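PDB 5KF0: aldehyde dehydrogenase from Burkholderia vietnamiensis, which probably catalyses the NAD(P)+-dependent oxidation of aldehydes to carboxylic acids, and binds NADPH. Local coordinates for residues 448-453 with 465-469. Sequence-based numbering, arbitrary orientation.
With ACT (acetate ion), chain H.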
ATOM      1  N   ARG A 448       0.485 -16.910 -17.945  1.00 11.75           N
ATOM      2  CA  ARG A 448       1.156 -16.379 -16.764  1.00 11.61           C
ATOM      3  C   ARG A 448       2.144 -15.305 -17.200  1.00 12.24           C
ATOM      4  O   ARG A 448       2.850 -15.470 -18.197  1.00 13.89           O
ATOM      5  CB  ARG A 448       1.907 -17.473 -15.997  1.00 10.34           C
ATOM      6  CG  ARG A 448       2.660 -16.941 -14.758  1.00 11.06           C
ATOM      7  CD  ARG A 448       3.422 -18.063 -14.067  1.00 12.70           C
ATOM      8  NE  ARG A 448       4.027 -17.605 -12.821  1.00  9.67           N
ATOM      9  CZ  ARG A 448       4.745 -18.377 -12.013  1.00 11.37           C
ATOM     10  NH1 ARG A 448       5.001 -19.643 -12.344  1.00 10.79           N
ATOM     11  NH2 ARG A 448       5.204 -17.883 -10.871  1.00 10.25           N
ATOM     12  N   VAL A 449       2.176 -14.203 -16.464  1.00 10.36           N
ATOM     13  CA  VAL A 449       3.227 -13.199 -16.597  1.00 10.66           C
ATOM     14  C   VAL A 449       3.943 -13.123 -15.254  1.00 10.68           C
ATOM     15  O   VAL A 449       3.323 -13.295 -14.198  1.00 12.44           O
ATOM     16  CB  VAL A 449       2.652 -11.840 -17.073  1.00 10.99           C
ATOM     17  CG1 VAL A 449       1.558 -11.333 -16.150  1.00 13.02           C
ATOM     18  CG2 VAL A 449       3.750 -10.798 -17.270  1.00 13.42           C
ATOM     19  N   ASP A 450       5.264 -12.928 -15.285  1.00 10.92           N
ATOM     20  CA  ASP A 450       6.042 -13.390 -14.140  1.00 10.92           C
ATOM     21  C   ASP A 450       5.964 -12.493 -12.915  1.00 14.35           C
ATOM     22  O   ASP A 450       6.420 -12.916 -11.847  1.00 15.41           O
ATOM     23  CB  ASP A 450       7.490 -13.613 -14.573  1.00 10.78           C
ATOM     24  CG  ASP A 450       7.603 -14.781 -15.528  1.00 13.14           C
ATOM     25  OD1 ASP A 450       7.297 -15.912 -15.101  1.00 12.94           O
ATOM     26  OD2 ASP A 450       7.967 -14.572 -16.701  1.00 17.28           O
ATOM     27  N   ASN A 451       5.381 -11.295 -13.010  1.00 12.27           N
ATOM     28  CA  ASN A 451       5.179 -10.508 -11.801  1.00 11.85           C
ATOM     29  C   ASN A 451       3.873 -10.829 -11.085  1.00 11.77           C
ATOM     30  O   ASN A 451       3.719 -10.443  -9.922  1.00 12.56           O
ATOM     31  CB  ASN A 451       5.214  -9.003 -12.114  1.00 11.53           C
ATOM     32  CG  ASN A 451       4.102  -8.577 -13.048  1.00 13.23           C
ATOM     33  OD1 ASN A 451       3.666  -9.349 -13.901  1.00 12.66           O
ATOM     34  ND2 ASN A 451       3.646  -7.331 -12.905  1.00 15.70           N
ATOM     35  N   MET A 452       2.957 -11.545 -11.724  1.00 11.15           N
ATOM     36  CA  MET A 452       1.625 -11.674 -11.154  1.00  9.31           C
ATOM     37  C   MET A 452       1.618 -12.696 -10.016  1.00  9.35           C
ATOM     38  O   MET A 452       2.408 -13.646 -10.017  1.00 11.22           O
ATOM     39  CB  MET A 452       0.629 -12.083 -12.239  1.00  9.90           C
ATOM     40  CG  MET A 452       0.560 -13.583 -12.552  1.00 10.75           C
ATOM     41  SD  MET A 452      -0.399 -13.857 -14.066  1.00 11.39           S
ATOM     42  CE  MET A 452      -1.032 -15.515 -13.811  1.00 13.31           C
ATOM     43  N   PRO A 453       0.739 -12.526  -9.025  1.00 11.23           N
ATOM     44  CA  PRO A 453       0.561 -13.595  -8.033  1.00 10.63           C
ATOM     45  C   PRO A 453       0.123 -14.874  -8.737  1.00 10.77           C
ATOM     46  O   PRO A 453      -0.731 -14.848  -9.628  1.00 12.42           O
ATOM     47  CB  PRO A 453      -0.529 -13.043  -7.100  1.00 13.18           C
ATOM     48  CG  PRO A 453      -1.269 -12.027  -7.940  1.00 11.31           C
ATOM     49  CD  PRO A 453      -0.246 -11.437  -8.872  1.00 11.62           C
ATOM     50  N   GLU A 465       3.581 -17.690  -5.777  1.00 10.68           N
ATOM     51  CA  GLU A 465       4.818 -17.159  -6.331  1.00  8.41           C
ATOM     52  C   GLU A 465       4.479 -15.959  -7.216  1.00 11.09           C
ATOM     53  O   GLU A 465       3.354 -15.435  -7.174  1.00 11.05           O
ATOM     54  CB  GLU A 465       5.603 -18.265  -7.049  1.00  9.31           C
ATOM     55  CG  GLU A 465       6.265 -19.198  -6.026  1.00  9.77           C
ATOM     56  CD  GLU A 465       7.182 -20.234  -6.634  1.00 11.83           C
ATOM     57  OE1 GLU A 465       7.052 -20.519  -7.846  1.00 11.66           O
ATOM     58  OE2 GLU A 465       8.019 -20.783  -5.891  1.00 12.76           O
ATOM     59  N   GLY A 466       5.462 -15.501  -7.996  1.00  9.84           N
ATOM     60  CA  GLY A 466       5.469 -14.115  -8.439  1.00 10.84           C
ATOM     61  C   GLY A 466       6.326 -13.338  -7.456  1.00  9.46           C
ATOM     62  O   GLY A 466       6.199 -13.548  -6.252  1.00 11.91           O
ATOM     63  N   ILE A 467       7.213 -12.469  -7.946  1.00  9.11           N
ATOM     64  CA  ILE A 467       8.360 -12.036  -7.140  1.00  9.46           C
ATOM     65  C   ILE A 467       7.923 -11.428  -5.808  1.00 12.72           C
ATOM     66  O   ILE A 467       8.458 -11.781  -4.751  1.00 11.89           O
ATOM     67  CB  ILE A 467       9.234 -11.052  -7.926  1.00  9.41           C
ATOM     68  CG1 ILE A 467       9.864 -11.736  -9.146  1.00 12.44           C
ATOM     69  CG2 ILE A 467      10.295 -10.449  -6.982  1.00 11.23           C
ATOM     70  CD1 ILE A 467      10.669 -12.994  -8.822  1.00 16.28           C
ATOM     71  N   ARG A 468       6.992 -10.468  -5.837  1.00  9.92           N
ATOM     72  CA  ARG A 468       6.555  -9.828  -4.592  1.00 12.67           C
ATOM     73  C   ARG A 468       6.088 -10.846  -3.564  1.00 12.19           C
ATOM     74  O   ARG A 468       6.349 -10.701  -2.361  1.00 11.74           O
ATOM     75  CB  ARG A 468       5.410  -8.848  -4.864  1.00 14.05           C
ATOM     76  CG  ARG A 468       5.810  -7.571  -5.556  1.00 15.68           C
ATOM     77  CD  ARG A 468       4.565  -6.767  -5.923  1.00 16.69           C
ATOM     78  NE  ARG A 468       3.649  -6.658  -4.788  1.00 23.58           N
ATOM     79  CZ  ARG A 468       2.402  -6.198  -4.877  1.00 29.27           C
ATOM     80  NH1 ARG A 468       1.926  -5.799  -6.049  1.00 28.24           N
ATOM     81  NH2 ARG A 468       1.634  -6.140  -3.802  1.00 33.64           N
ATOM     82  N   TYR A 469       5.365 -11.870  -4.017  1.00 10.19           N
ATOM     83  CA  TYR A 469       4.715 -12.809  -3.113  1.00 10.72           C
ATOM     84  C   TYR A 469       5.714 -13.825  -2.591  1.00 11.43           C
ATOM     85  O   TYR A 469       5.647 -14.212  -1.420  1.00 12.76           O
ATOM     86  CB  TYR A 469       3.517 -13.431  -3.858  1.00 12.23           C
ATOM     87  CG  TYR A 469       2.812 -12.302  -4.579  1.00 12.15           C
ATOM     88  CD1 TYR A 469       2.997 -12.084  -5.944  1.00 11.28           C
ATOM     89  CD2 TYR A 469       2.050 -11.380  -3.869  1.00 12.86           C
ATOM     90  CE1 TYR A 469       2.417 -10.993  -6.583  1.00  9.24           C
ATOM     91  CE2 TYR A 469       1.476 -10.294  -4.499  1.00 14.86           C
ATOM     92  CZ  TYR A 469       1.650 -10.111  -5.843  1.00 12.42           C
ATOM     93  OH  TYR A 469       1.071  -9.027  -6.460  1.00 14.33           O
TER
HETATM   94  C   ACT H 504       4.119 -21.039 -15.952  0.82 28.33           C
HETATM   95  O   ACT H 504       4.051 -20.572 -17.126  0.82 22.49           O
HETATM   96  OXT ACT H 504       5.086 -20.675 -15.243  0.82 22.33           O
HETATM   97  CH3 ACT H 504       3.101 -21.982 -15.393  0.82 28.92           C
HETATM   98  O   HOH W   1       5.244 -21.040  -9.866  1.00 12.76           O
HETATM   99  O   HOH W   2       5.926  -9.504  -8.457  1.00 12.35           O
HETATM  100  O   HOH W   3       2.006  -8.485  -8.921  1.00 13.79           O
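Pro453 lies on one face of the Tyr469 ring, its CB offset toward the rim, and the CB of Arg468 over the centre of the opposite one. The proline contact is a CH-pi interaction: Pro453 CB sits 3.8 Å from the ring centroid, 19° off its normal, while Pro453 CD reaches Tyr469 CE1 at 3.5 Å. At the ring edge, near its plane, come Asn451 O and a water that bridges it to Tyr469 OH. The Arg448 guanidinium, with CG anti to the backbone N (chi1 179°) and the chain extended from CG to NE, has a probably adventitious acetate at its edge; Arg448 NH1 donates to acetate OXT over 3.1 Å. Also at that edge, Arg448 NH2 meets Gly466 N at 3.7 Å without a hydrogen bond.

No direct hydrogen bond joins the two segments, and water does the bridging. One water accepts from Arg448 NH1 and donates to Glu465 OE1, which stays 4.4 Å from Arg448 NH2, too far for a salt bridge. Asn451 O receives two waters, one linked to Arg468 N, the other 2.7 Å from Tyr469 OH, which ties the helix start and the phenol to a single carbonyl. The CA of Gly466, the helix N-cap, makes a CA-H...O contact with Met452 O (3.5 Å), and Pro453 CA a similar one with Glu465 O. The type I turn from Val449 to Met452, closed by Met452 N to Val449 O, directs Asn451 O and Met452 O toward 465-469.

The Arg448 side chain is about 4 Å from the bound NADPH, so this end borders the cofactor. Glu465 is salt-bridged to Lys171, Asp450 to Arg112, while Asn133 of a second subunit accepts from Asn451 ND2. The contact thus sets the loop after strand 438-441 against the start of helix 467-473, with helices 103-123 and 164-178 packed alongside.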